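Local atomic coordinates of methionine-R-sulfoxide reductase (PDB entry 3MMH), a protein that catalyses the reduction of free methionine-R-sulfoxide to methionine, using a substrate pocket built into a GAF-type domain. Residues G83-A88 with R114-V119; L4-S9 with R16-Q21; A37-V42 with V52-V57; L73-I78 with I107-L112. All blocks are in the same frame, centred on the assembly; numbering follows the deposited sequence. Where two conformers were deposited one is given.

Contact 1. Residues G83-A88 with R114-V119; sequences GVCGQA and RSEIVV. With SME (methionine sulfoxide), chain C.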
loop_
_atom_site.group_PDB
_atom_site.type_symbol
_atom_site.label_atom_id
_atom_site.label_comp_id
_atom_site.label_asym_id
_atom_site.label_seq_id
_atom_site.Cartn_x
_atom_site.Cartn_y
_atom_site.Cartn_z
ATOM N N GLY A 83 5.884 -6.733 -20.010
ATOM C CA GLY A 83 5.479 -7.498 -18.857
ATOM C C GLY A 83 4.053 -8.006 -18.966
ATOM O O GLY A 83 3.325 -7.620 -19.840
ATOM N N VAL A 84 3.663 -8.857 -18.005
ATOM C CA VAL A 84 2.252 -9.256 -17.936
ATOM C C VAL A 84 1.369 -7.976 -17.792
ATOM O O VAL A 84 0.291 -7.926 -18.336
ATOM C CB VAL A 84 2.043 -10.264 -16.810
ATOM C CG1 VAL A 84 0.645 -10.814 -16.806
ATOM C CG2 VAL A 84 3.056 -11.424 -16.890
ATOM N N CYS A 85 1.813 -7.046 -16.948
ATOM C CA CYS A 85 1.022 -5.857 -16.696
ATOM C C CYS A 85 0.821 -4.990 -17.963
ATOM O O CYS A 85 -0.280 -4.601 -18.259
ATOM C CB CYS A 85 1.605 -5.041 -15.598
ATOM S SG CYS A 85 1.462 -5.738 -13.921
ATOM N N GLY A 86 1.936 -4.751 -18.673
ATOM C CA GLY A 86 1.830 -3.979 -19.882
ATOM C C GLY A 86 1.110 -4.680 -20.983
ATOM O O GLY A 86 0.474 -4.034 -21.862
ATOM N N GLN A 87 1.207 -6.024 -21.033
ATOM C CA GLN A 87 0.402 -6.829 -21.941
ATOM C C GLN A 87 -1.074 -6.777 -21.668
ATOM O O GLN A 87 -1.888 -6.675 -22.618
ATOM C CB GLN A 87 0.820 -8.285 -21.924
ATOM C CG GLN A 87 2.180 -8.544 -22.495
ATOM C CD GLN A 87 2.797 -9.876 -22.101
ATOM O OE1 GLN A 87 2.149 -10.724 -21.484
ATOM N NE2 GLN A 87 4.058 -10.030 -22.445
ATOM N N ALA A 88 -1.467 -6.821 -20.402
ATOM C CA ALA A 88 -2.907 -6.732 -20.078
ATOM C C ALA A 88 -3.428 -5.398 -20.541
ATOM O O ALA A 88 -4.545 -5.315 -21.075
ATOM C CB ALA A 88 -3.144 -6.935 -18.588
ATOM N N ARG A 114 6.216 -17.093 -9.051
ATOM C CA ARG A 114 6.029 -18.175 -10.005
ATOM C C ARG A 114 4.753 -18.146 -10.833
ATOM O O ARG A 114 4.719 -18.744 -11.925
ATOM C CB ARG A 114 6.203 -19.541 -9.334
ATOM C CG ARG A 114 7.613 -19.707 -8.659
ATOM C CD ARG A 114 7.972 -21.108 -8.283
ATOM N NE ARG A 114 8.216 -21.864 -9.525
ATOM C CZ ARG A 114 8.412 -23.186 -9.536
ATOM N NH1 ARG A 114 8.321 -23.875 -8.414
ATOM N NH2 ARG A 114 8.623 -23.770 -10.684
ATOM N N SER A 115 3.717 -17.485 -10.370
ATOM C CA SER A 115 2.496 -17.372 -11.139
ATOM C C SER A 115 1.868 -16.017 -10.876
ATOM O O SER A 115 2.242 -15.362 -9.893
ATOM C CB SER A 115 1.522 -18.514 -10.843
ATOM O OG SER A 115 1.049 -18.524 -9.510
ATOM N N GLU A 116 0.998 -15.537 -11.735
ATOM C CA GLU A 116 0.500 -14.172 -11.695
ATOM C C GLU A 116 -0.850 -14.061 -12.386
ATOM O O GLU A 116 -1.171 -14.839 -13.318
ATOM C CB GLU A 116 1.522 -13.286 -12.419
ATOM C CG GLU A 116 1.261 -11.810 -12.493
ATOM C CD GLU A 116 2.381 -10.981 -12.972
ATOM O OE1 GLU A 116 3.374 -11.466 -13.478
ATOM O OE2 GLU A 116 2.286 -9.706 -12.933
ATOM N N ILE A 117 -1.596 -13.052 -12.017
ATOM C CA ILE A 117 -2.802 -12.624 -12.768
ATOM C C ILE A 117 -2.826 -11.090 -12.795
ATOM O O ILE A 117 -2.487 -10.467 -11.787
ATOM C CB ILE A 117 -4.092 -13.143 -12.144
ATOM C CG1 ILE A 117 -5.298 -12.809 -13.012
ATOM C CG2 ILE A 117 -4.266 -12.725 -10.707
ATOM C CD1 ILE A 117 -6.603 -13.555 -12.604
ATOM N N VAL A 118 -3.170 -10.534 -13.931
ATOM C CA VAL A 118 -3.361 -9.112 -14.101
ATOM C C VAL A 118 -4.745 -8.834 -14.641
ATOM O O VAL A 118 -5.095 -9.386 -15.685
ATOM C CB VAL A 118 -2.287 -8.486 -14.991
ATOM C CG1 VAL A 118 -2.536 -6.972 -15.133
ATOM C CG2 VAL A 118 -0.884 -8.790 -14.436
ATOM N N VAL A 119 -5.494 -7.959 -13.996
ATOM C CA VAL A 119 -6.828 -7.570 -14.424
ATOM C C VAL A 119 -6.840 -6.036 -14.678
ATOM O O VAL A 119 -6.599 -5.264 -13.756
ATOM C CB VAL A 119 -7.900 -7.930 -13.383
ATOM C CG1 VAL A 119 -9.290 -7.440 -13.828
ATOM C CG2 VAL A 119 -7.867 -9.371 -13.070
HETATM N N SME C . 5.273 -9.352 -13.023
HETATM C CA SME C . 4.761 -8.048 -13.506
HETATM C CB SME C . 5.492 -6.843 -12.875
HETATM C CG SME C . 4.947 -6.373 -11.517
HETATM S S SME C . 5.497 -7.361 -10.185
HETATM O OE SME C . 5.522 -8.808 -10.298
HETATM C CE SME C . 4.629 -6.612 -8.871
HETATM C C SME C . 4.782 -8.001 -15.008
HETATM O O SME C . 4.291 -7.005 -15.558
HETATM O OXT SME C . 5.270 -9.000 -15.664
#
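Val84 and Val118 meet methyl to methyl where helix 83-91 lies on the antiparallel sheet of the GAF domain, with the substrate carboxylate at the N-terminal end of the helix. The helical segment runs only 30° off the direction of strand 115-119, with the two axes 8.1 Å apart. Val118 has CG1 anti to its backbone N (chi1 -180°), which spreads its two methyls along the helix: CG1 lies 3.5 Å from Ala88 CB, and CG2 fits between Val84 CG1 and Cys85 SG. The Val84 CG1 to Val118 CG2 approach of 3.5 Å is tighter than ordinary carbon packing. Two residues back on the same strand, Glu116 stretches out in an extended chain toward the helix. Its side chain and that of Val84 approach from opposite directions, so that OE1 stops 3.4 Å from Val84 CG2. The polar work is then divided between the segments. On the helix side, Val84 N donates to OXT of methionine sulfoxide and Cys85 N donates to O at 2.8 Å with a nearly straight bond (168°), a cradle in which the helix end would be expected to favour the negative carboxylate. On the strand side, Glu116 grips the amino group with both oxygens, the bond to OE2 being weak. Asp132 and Asp134 bring further carboxylates close to Glu116. Gly83, which has no side chain, lets the carboxylate settle directly against the backbone, its CA 3.5 Å from OXT of the substrate.

Contact 2. Residues L4-S9 with R16-Q21; sequences LHFSAS and REVLPQ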
loop_
_atom_site.group_PDB
_atom_site.type_symbol
_atom_site.label_atom_id
_atom_site.label_comp_id
_atom_site.label_asym_id
_atom_site.label_seq_id
_atom_site.Cartn_x
_atom_site.Cartn_y
_atom_site.Cartn_z
ATOM N N LEU A 4 -13.623 -7.299 9.088
ATOM C CA LEU A 4 -13.776 -8.305 8.094
ATOM C C LEU A 4 -13.948 -9.666 8.650
ATOM O O LEU A 4 -13.401 -9.998 9.698
ATOM C CB LEU A 4 -12.552 -8.333 7.260
ATOM C CG LEU A 4 -12.086 -7.088 6.610
ATOM C CD1 LEU A 4 -10.579 -7.106 6.242
ATOM C CD2 LEU A 4 -12.936 -6.826 5.396
ATOM N N HIS A 5 -14.721 -10.490 7.948
ATOM C CA HIS A 5 -14.813 -11.910 8.267
ATOM C C HIS A 5 -14.369 -12.770 7.089
ATOM O O HIS A 5 -14.939 -12.692 6.001
ATOM C CB HIS A 5 -16.241 -12.275 8.678
ATOM C CG HIS A 5 -17.265 -11.989 7.623
ATOM N ND1 HIS A 5 -17.516 -12.851 6.577
ATOM C CD2 HIS A 5 -18.102 -10.938 7.455
ATOM C CE1 HIS A 5 -18.463 -12.342 5.809
ATOM N NE2 HIS A 5 -18.836 -11.182 6.319
ATOM N N PHE A 6 -13.348 -13.591 7.314
ATOM C CA PHE A 6 -13.055 -14.711 6.428
ATOM C C PHE A 6 -13.212 -16.043 7.154
ATOM O O PHE A 6 -12.404 -16.391 8.015
ATOM C CB PHE A 6 -11.641 -14.588 5.858
ATOM C CG PHE A 6 -11.132 -13.175 5.799
ATOM C CD1 PHE A 6 -11.166 -12.461 4.613
ATOM C CD2 PHE A 6 -10.620 -12.562 6.930
ATOM C CE1 PHE A 6 -10.699 -11.162 4.557
ATOM C CE2 PHE A 6 -10.152 -11.263 6.880
ATOM C CZ PHE A 6 -10.191 -10.562 5.691
ATOM N N SER A 7 -14.259 -16.783 6.803
ATOM C CA SER A 7 -14.385 -18.175 7.216
ATOM C C SER A 7 -13.944 -19.111 6.096
ATOM O O SER A 7 -13.194 -20.061 6.325
ATOM C CB SER A 7 -15.832 -18.483 7.610
ATOM O OG SER A 7 -16.726 -18.153 6.562
ATOM N N ALA A 8 -14.413 -18.838 4.882
ATOM C CA ALA A 8 -14.424 -19.837 3.821
ATOM C C ALA A 8 -13.043 -20.464 3.661
ATOM O O ALA A 8 -12.023 -19.790 3.810
ATOM C CB ALA A 8 -14.872 -19.208 2.511
ATOM N N SER A 9 -13.017 -21.758 3.357
ATOM C CA SER A 9 -11.777 -22.471 3.139
ATOM C C SER A 9 -11.504 -22.859 1.704
ATOM O O SER A 9 -10.453 -23.390 1.403
ATOM C CB SER A 9 -11.789 -23.744 4.010
ATOM O OG SER A 9 -12.921 -24.575 3.651
ATOM N N ARG A 16 -16.679 -15.110 -2.857
ATOM C CA ARG A 16 -18.066 -14.743 -2.652
ATOM C C ARG A 16 -18.299 -14.076 -1.306
ATOM O O ARG A 16 -19.159 -13.217 -1.166
ATOM C CB ARG A 16 -18.966 -15.980 -2.806
ATOM C CG ARG A 16 -18.990 -16.519 -4.208
ATOM C CD ARG A 16 -20.022 -17.572 -4.495
ATOM N NE ARG A 16 -19.770 -18.817 -3.813
ATOM C CZ ARG A 16 -19.147 -19.880 -4.326
ATOM N NH1 ARG A 16 -18.616 -19.811 -5.531
ATOM N NH2 ARG A 16 -19.013 -21.006 -3.593
ATOM N N GLU A 17 -17.541 -14.501 -0.304
ATOM C CA GLU A 17 -17.564 -13.900 1.019
ATOM C C GLU A 17 -16.956 -12.540 1.101
ATOM O O GLU A 17 -17.494 -11.646 1.743
ATOM C CB GLU A 17 -16.927 -14.855 2.046
ATOM C CG GLU A 17 -16.970 -14.479 3.456
ATOM C CD GLU A 17 -16.381 -15.484 4.406
ATOM O OE1 GLU A 17 -15.714 -16.399 3.989
ATOM O OE2 GLU A 17 -16.560 -15.343 5.637
ATOM N N VAL A 18 -15.835 -12.342 0.406
ATOM C CA VAL A 18 -15.012 -11.192 0.567
ATOM C C VAL A 18 -15.382 -10.044 -0.391
ATOM O O VAL A 18 -15.290 -8.879 -0.002
ATOM C CB VAL A 18 -13.590 -11.599 0.426
ATOM C CG1 VAL A 18 -12.609 -10.366 0.231
ATOM C CG2 VAL A 18 -13.201 -12.361 1.683
ATOM N N LEU A 19 -15.772 -10.333 -1.636
ATOM C CA LEU A 19 -16.081 -9.213 -2.560
ATOM C C LEU A 19 -17.140 -8.287 -1.990
ATOM O O LEU A 19 -16.973 -7.075 -2.113
ATOM C CB LEU A 19 -16.517 -9.697 -3.936
ATOM C CG LEU A 19 -15.465 -9.756 -5.001
ATOM C CD1 LEU A 19 -14.227 -10.350 -4.680
ATOM C CD2 LEU A 19 -16.067 -10.283 -6.271
ATOM N N PRO A 20 -18.243 -8.740 -1.356
ATOM C CA PRO A 20 -19.232 -7.803 -0.860
ATOM C C PRO A 20 -18.655 -6.996 0.269
ATOM O O PRO A 20 -19.058 -5.830 0.460
ATOM C CB PRO A 20 -20.379 -8.714 -0.386
ATOM C CG PRO A 20 -20.159 -9.988 -1.169
ATOM C CD PRO A 20 -18.730 -10.121 -1.350
ATOM N N GLN A 21 -17.734 -7.510 1.065
ATOM C CA GLN A 21 -17.100 -6.770 2.099
ATOM C C GLN A 21 -16.197 -5.676 1.552
ATOM O O GLN A 21 -16.230 -4.552 2.035
ATOM C CB GLN A 21 -16.329 -7.676 3.020
ATOM C CG GLN A 21 -17.241 -8.636 3.801
ATOM C CD GLN A 21 -16.514 -9.552 4.733
ATOM O OE1 GLN A 21 -16.009 -9.077 5.776
ATOM N NE2 GLN A 21 -16.366 -10.773 4.384
#
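His5 lays one face of its imidazole over the side-chain amide of Gln21, with NE2 of Gln21 3.0 Å above the ring plane, over its centre, and the amide and ring planes only 17° apart. The same amide is clamped by the backbone of His5 as well: His5 N donates to Gln21 OE1 in the carbonyl plane, on a lone pair (2.9 Å), and Gln21 NE2 returns a bond to His5 O at 2.9 Å with an angle of 174°. The second N-H of Gln21 NE2 turns back to Glu17 O, above the plane of that carbonyl, so all the polar groups of the amide are engaged and its rotation is fixed. This is an N-terminal arm folded back across helix 11-27, the helix it precedes, and held by side chains projecting from successive turns. Glu17 is the second of these. Extended beyond CG, it brings its carboxylate under the bend of the arm, where OE2 accepts from three donors. His5 ND1 comes at 2.8 Å on the anti lone pair and in the plane of the ring, while Ser7 N and Ser7 OG arrive on the syn side, out of the carboxylate plane. OE1 takes Ala8 N at 2.9 Å on its syn lone pair. The carboxylate would be expected to raise the affinity of His5 for a second proton. On the other flank Phe6 turns inward to helix 32-47, and the edge of its ring, at CD1, meets CG2 of Val18 at 3.6 Å.

Contact 3. Residues A37-V42 with V52-V57; sequences ANTAAV and VGFYLV. With SME (methionine sulfoxide), chain C.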
loop_
_atom_site.group_PDB
_atom_site.type_symbol
_atom_site.label_atom_id
_atom_site.label_comp_id
_atom_site.label_asym_id
_atom_site.label_seq_id
_atom_site.Cartn_x
_atom_site.Cartn_y
_atom_site.Cartn_z
ATOM N N ALA A 37 -5.590 1.063 -1.490
ATOM C CA ALA A 37 -4.790 0.585 -0.365
ATOM C C ALA A 37 -5.574 -0.373 0.485
ATOM O O ALA A 37 -5.102 -1.479 0.866
ATOM C CB ALA A 37 -4.231 1.759 0.428
ATOM N N ASN A 38 -6.821 -0.045 0.828
ATOM C CA ASN A 38 -7.617 -0.965 1.644
ATOM C C ASN A 38 -8.010 -2.228 0.816
ATOM O O ASN A 38 -8.092 -3.313 1.401
ATOM C CB ASN A 38 -8.884 -0.309 2.233
ATOM C CG ASN A 38 -8.630 0.295 3.597
ATOM O OD1 ASN A 38 -7.590 -0.169 4.232
ATOM N ND2 ASN A 38 -9.347 1.261 4.002
ATOM N N THR A 39 -8.230 -2.105 -0.478
ATOM C CA THR A 39 -8.530 -3.291 -1.272
ATOM C C THR A 39 -7.358 -4.274 -1.287
ATOM O O THR A 39 -7.524 -5.464 -1.095
ATOM C CB THR A 39 -8.909 -2.896 -2.733
ATOM O OG1 THR A 39 -10.119 -2.088 -2.672
ATOM C CG2 THR A 39 -9.212 -4.085 -3.586
ATOM N N ALA A 40 -6.124 -3.743 -1.470
ATOM C CA ALA A 40 -4.958 -4.579 -1.396
ATOM C C ALA A 40 -4.874 -5.250 -0.074
ATOM O O ALA A 40 -4.504 -6.437 0.075
ATOM C CB ALA A 40 -3.681 -3.818 -1.736
ATOM N N ALA A 41 -5.141 -4.512 1.018
ATOM C CA ALA A 41 -5.098 -5.096 2.339
ATOM C C ALA A 41 -6.057 -6.215 2.546
ATOM O O ALA A 41 -5.743 -7.231 3.214
ATOM C CB ALA A 41 -5.372 -3.989 3.403
ATOM N N VAL A 42 -7.294 -6.059 2.067
ATOM C CA VAL A 42 -8.303 -7.122 2.211
ATOM C C VAL A 42 -7.885 -8.383 1.432
ATOM O O VAL A 42 -7.941 -9.502 1.960
ATOM C CB VAL A 42 -9.690 -6.677 1.843
ATOM C CG1 VAL A 42 -10.665 -7.844 1.952
ATOM C CG2 VAL A 42 -10.174 -5.578 2.739
ATOM N N VAL A 52 0.144 -8.422 -3.933
ATOM C CA VAL A 52 -1.119 -8.014 -4.528
ATOM C C VAL A 52 -1.246 -6.485 -4.471
ATOM O O VAL A 52 -1.010 -5.901 -3.407
ATOM C CB VAL A 52 -2.369 -8.702 -3.939
ATOM C CG1 VAL A 52 -2.456 -8.539 -2.428
ATOM C CG2 VAL A 52 -3.639 -8.298 -4.649
ATOM N N GLY A 53 -1.626 -5.863 -5.556
ATOM C CA GLY A 53 -1.702 -4.430 -5.589
ATOM C C GLY A 53 -1.984 -3.872 -6.922
ATOM O O GLY A 53 -2.515 -4.597 -7.815
ATOM N N PHE A 54 -1.673 -2.616 -7.133
ATOM C CA PHE A 54 -2.107 -1.850 -8.298
ATOM C C PHE A 54 -0.968 -1.111 -8.935
ATOM O O PHE A 54 -0.078 -0.598 -8.228
ATOM C CB PHE A 54 -3.209 -0.878 -7.911
ATOM C CG PHE A 54 -4.443 -1.560 -7.351
ATOM C CD1 PHE A 54 -5.417 -2.030 -8.190
ATOM C CD2 PHE A 54 -4.544 -1.845 -5.991
ATOM C CE1 PHE A 54 -6.516 -2.693 -7.640
ATOM C CE2 PHE A 54 -5.644 -2.488 -5.446
ATOM C CZ PHE A 54 -6.604 -2.944 -6.326
ATOM N N TYR A 55 -1.089 -0.933 -10.240
ATOM C CA TYR A 55 -0.358 0.081 -10.991
ATOM C C TYR A 55 -1.358 0.945 -11.710
ATOM O O TYR A 55 -2.412 0.440 -12.145
ATOM C CB TYR A 55 0.587 -0.544 -12.038
ATOM C CG TYR A 55 1.796 -1.236 -11.525
ATOM C CD1 TYR A 55 3.057 -0.625 -11.639
ATOM C CD2 TYR A 55 1.758 -2.531 -10.951
ATOM C CE1 TYR A 55 4.171 -1.223 -11.157
ATOM C CE2 TYR A 55 2.890 -3.147 -10.463
ATOM C CZ TYR A 55 4.126 -2.482 -10.542
ATOM O OH TYR A 55 5.251 -3.076 -10.035
ATOM N N LEU A 56 -1.056 2.202 -11.886
ATOM C CA LEU A 56 -1.965 3.186 -12.502
ATOM C C LEU A 56 -1.309 3.799 -13.733
ATOM O O LEU A 56 -0.095 4.054 -13.733
ATOM C CB LEU A 56 -2.401 4.279 -11.509
ATOM C CG LEU A 56 -3.213 3.750 -10.326
ATOM C CD1 LEU A 56 -3.425 4.881 -9.301
ATOM C CD2 LEU A 56 -4.508 3.041 -10.737
ATOM N N VAL A 57 -2.082 4.023 -14.773
ATOM C CA VAL A 57 -1.549 4.589 -15.999
ATOM C C VAL A 57 -1.142 6.062 -15.797
ATOM O O VAL A 57 -1.957 6.857 -15.319
ATOM C CB VAL A 57 -2.577 4.453 -17.155
ATOM C CG1 VAL A 57 -2.127 5.268 -18.363
ATOM C CG2 VAL A 57 -2.807 2.993 -17.493
HETATM N N SME C . 5.273 -9.352 -13.023
HETATM C CA SME C . 4.761 -8.048 -13.506
HETATM C CB SME C . 5.492 -6.843 -12.875
HETATM C CG SME C . 4.947 -6.373 -11.517
HETATM S S SME C . 5.497 -7.361 -10.185
HETATM O OE SME C . 5.522 -8.808 -10.298
HETATM C CE SME C . 4.629 -6.612 -8.871
HETATM C C SME C . 4.782 -8.001 -15.008
HETATM O O SME C . 4.291 -7.005 -15.558
HETATM O OXT SME C . 5.270 -9.000 -15.664
#
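Phe54 and Thr39 are brought together by their first torsions: chi1 of -60° sets Phe54 CG anti to the carbonyl carbon and swings the ring toward the helix, while in Thr39 chi1 of -63° leaves CG2, rather than OG1, facing the ring. The methyl meets the ring in its plane, at the edge, with CG2 4.0 Å from Phe54 CZ and the two side chains crossing at about a right angle. One residue on, Ala40 takes the neighbouring edge carbon, its N lying 4.2 Å from Phe54 CE2, and points its CB at the backbone of the strand, 3.8 Å from Val52 O. Ala40 lies closest to Gly53 along the backbone, their CA atoms 5.3 Å apart, and the segment axes approach to 7.6 Å. Helix and strand run nearly antiparallel, 153° apart, in the familiar helix-on-sheet layer of a GAF domain. Tyr55, on the far side of the strand from Phe54, belongs to the substrate pocket, where its OH lies 3.6 Å from CG of methionine sulfoxide. The outward side of the helix is covered by Phe69 of the second subunit, which packs on Ala37 and Asn38. The hydroxyl of Thr39 is hydrogen-bonded to Asn35 O within its own helix. The segments themselves meet by van der Waals packing that depends on shape, a methyl at a ring edge and an alanine against the strand backbone, with no directional polar bond.

Contact 4. Residues L73-I78 with I107-L112; sequences LACTRI and IACSSL. With SME (methionine sulfoxide), chain C.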
loop_
_atom_site.group_PDB
_atom_site.type_symbol
_atom_site.label_atom_id
_atom_site.label_comp_id
_atom_site.label_asym_id
_atom_site.label_seq_id
_atom_site.Cartn_x
_atom_site.Cartn_y
_atom_site.Cartn_z
ATOM N N LEU A 73 9.061 -5.249 -2.175
ATOM C CA LEU A 73 9.095 -3.903 -2.899
ATOM C C LEU A 73 9.083 -4.409 -4.326
ATOM O O LEU A 73 9.404 -5.548 -4.674
ATOM C CB LEU A 73 10.377 -3.135 -2.577
ATOM C CG LEU A 73 11.678 -3.820 -2.993
ATOM C CD1 LEU A 73 12.023 -3.477 -4.434
ATOM C CD2 LEU A 73 12.816 -3.443 -2.058
ATOM N N ALA A 74 8.688 -3.483 -5.181
ATOM C CA ALA A 74 8.403 -3.734 -6.569
ATOM C C ALA A 74 8.939 -2.674 -7.467
ATOM O O ALA A 74 9.299 -1.564 -7.049
ATOM C CB ALA A 74 6.841 -3.857 -6.823
ATOM N N CYS A 75 9.030 -2.978 -8.743
ATOM C CA CYS A 75 9.332 -2.024 -9.832
ATOM C C CYS A 75 8.388 -0.888 -9.795
ATOM O O CYS A 75 7.184 -1.125 -9.685
ATOM C CB CYS A 75 9.209 -2.661 -11.235
ATOM S SG CYS A 75 10.127 -4.249 -11.473
ATOM N N THR A 76 8.816 0.359 -9.965
ATOM C CA THR A 76 7.904 1.480 -9.945
ATOM C C THR A 76 7.224 1.795 -11.249
ATOM O O THR A 76 6.194 2.415 -11.218
ATOM C CB THR A 76 8.467 2.739 -9.300
ATOM O OG1 THR A 76 9.508 3.220 -10.148
ATOM C CG2 THR A 76 8.982 2.468 -7.862
ATOM N N ARG A 77 7.806 1.350 -12.341
ATOM C CA ARG A 77 7.384 1.689 -13.678
ATOM C C ARG A 77 7.398 0.529 -14.620
ATOM O O ARG A 77 8.342 -0.141 -14.695
ATOM C CB ARG A 77 8.203 2.859 -14.254
ATOM C CG ARG A 77 7.818 4.167 -13.579
ATOM C CD ARG A 77 8.526 5.390 -13.979
ATOM N NE ARG A 77 7.962 6.493 -13.187
ATOM C CZ ARG A 77 7.014 7.366 -13.517
ATOM N NH1 ARG A 77 6.439 7.344 -14.698
ATOM N NH2 ARG A 77 6.675 8.297 -12.640
ATOM N N ILE A 78 6.311 0.318 -15.343
ATOM C CA ILE A 78 6.201 -0.740 -16.365
ATOM C C ILE A 78 5.739 -0.052 -17.679
ATOM O O ILE A 78 4.647 0.483 -17.742
ATOM C CB ILE A 78 5.233 -1.866 -15.925
ATOM C CG1 ILE A 78 5.724 -2.522 -14.615
ATOM C CG2 ILE A 78 5.163 -2.942 -17.019
ATOM C CD1 ILE A 78 4.738 -3.453 -14.032
ATOM N N ILE A 107 8.011 -9.628 -16.366
ATOM C CA ILE A 107 8.935 -8.772 -15.647
ATOM C C ILE A 107 9.016 -9.325 -14.201
ATOM O O ILE A 107 8.031 -9.257 -13.439
ATOM C CB ILE A 107 8.529 -7.310 -15.733
ATOM C CG1 ILE A 107 8.496 -6.784 -17.137
ATOM C CG2 ILE A 107 9.398 -6.469 -14.785
ATOM C CD1 ILE A 107 7.900 -5.408 -17.226
ATOM N N ALA A 108 10.211 -9.759 -13.823
ATOM C CA ALA A 108 10.451 -10.356 -12.534
ATOM C C ALA A 108 10.895 -9.312 -11.472
ATOM O O ALA A 108 12.054 -9.286 -11.082
ATOM C CB ALA A 108 11.442 -11.600 -12.633
ATOM N N CYS A 109 10.002 -8.508 -10.905
ATOM C CA CYS A 109 10.386 -7.497 -9.873
ATOM C C CYS A 109 10.847 -8.238 -8.638
ATOM O O CYS A 109 11.644 -7.705 -7.886
ATOM C CB CYS A 109 9.273 -6.458 -9.538
ATOM S SG CYS A 109 8.619 -5.652 -10.973
ATOM N N SER A 110 10.291 -9.415 -8.387
ATOM C CA SER A 110 10.872 -10.339 -7.429
ATOM C C SER A 110 11.263 -11.575 -8.108
ATOM O O SER A 110 10.498 -12.089 -8.937
ATOM C CB SER A 110 9.863 -10.643 -6.343
ATOM O OG SER A 110 10.302 -11.679 -5.513
ATOM N N SER A 111 12.395 -12.132 -7.707
ATOM C CA SER A 111 12.854 -13.434 -8.249
ATOM C C SER A 111 11.954 -14.587 -7.751
ATOM O O SER A 111 12.004 -15.679 -8.270
ATOM C CB SER A 111 14.299 -13.765 -7.814
ATOM O OG SER A 111 14.373 -13.858 -6.382
ATOM N N LEU A 112 11.137 -14.367 -6.735
ATOM C CA LEU A 112 10.432 -15.466 -6.021
ATOM C C LEU A 112 9.032 -15.794 -6.624
ATOM O O LEU A 112 8.486 -16.847 -6.341
ATOM C CB LEU A 112 10.254 -15.139 -4.568
ATOM C CG LEU A 112 11.531 -14.865 -3.786
ATOM C CD1 LEU A 112 11.121 -14.530 -2.357
ATOM C CD2 LEU A 112 12.352 -16.153 -3.795
HETATM N N SME C . 5.273 -9.352 -13.023
HETATM C CA SME C . 4.761 -8.048 -13.506
HETATM C CB SME C . 5.492 -6.843 -12.875
HETATM C CG SME C . 4.947 -6.373 -11.517
HETATM S S SME C . 5.497 -7.361 -10.185
HETATM O OE SME C . 5.522 -8.808 -10.298
HETATM C CE SME C . 4.629 -6.612 -8.871
HETATM C C SME C . 4.782 -8.001 -15.008
HETATM O O SME C . 4.291 -7.005 -15.558
HETATM O OXT SME C . 5.270 -9.000 -15.664
#
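Ala74 opens the contact with its backbone, setting its CA 4.1 Å from Cys109 CB, and the CB atoms of Ala74 and Cys109 are 4.5 Å apart, a loose contact. Cys75 follows and makes the covalent tie: its SG is 2.1 Å from Cys109 SG, a disulfide with chi3 of -117°, wider than the usual quarter turn. In both cysteines SG stands anti to the carbonyl carbon, with chi1 of -51° and -52°, and this directs the two sulfurs at each other across the gap. Cys109 SG also lies 3.6 Å from the S of methionine sulfoxide, a position consistent with a part for this cysteine in sulfoxide reduction. Cys75 SG also grazes CG2 of Ile107, whereas Cys75 N is buried by the contact with no partner in the model. Ile78 ends the segment. It and Ile107 slide past each other in opposite directions, Ile78 CG2 touching Ile107 CD1 at 3.7 Å, while Ile78 CD1 reaches CB of the substrate at the same separation. Ile107 meanwhile holds the ligand by its backbone: its N donates to OXT at 2.9 Å, and its O accepts from the substrate N at 2.8 Å. These two segments form one part of the pocket wall. Strand 77-79, at one margin of the sheet within this chain, pairs with strand 63-70; Tyr55 OH of strand 51-58 is hydrogen-bonded to Cys75 O, and Ile78 packs against Cys85 on helix 83-91.

Overall arrangement
From the N terminus, contact 2 comes first and closes the short loop that folds the leading arm onto helix 11-27. Contact 3 follows in series, joining helix 32-47 to the strand it leads into; Val18 and Val42 pack where these two contacts touch. The later pair cross: contact 4 opens at 73-78, contact 1 opens at 83-88, then contact 4 closes at 107-112 before contact 1 closes at 114-119. This crossing ties one sheet margin, the following helix, the long loop and strand 115-123 round the substrate, to which contact 3 adds Tyr55. Contact 2 lies across the chain's centre from contacts 1 and 4, its own centre about 25 Å from that of contact 1.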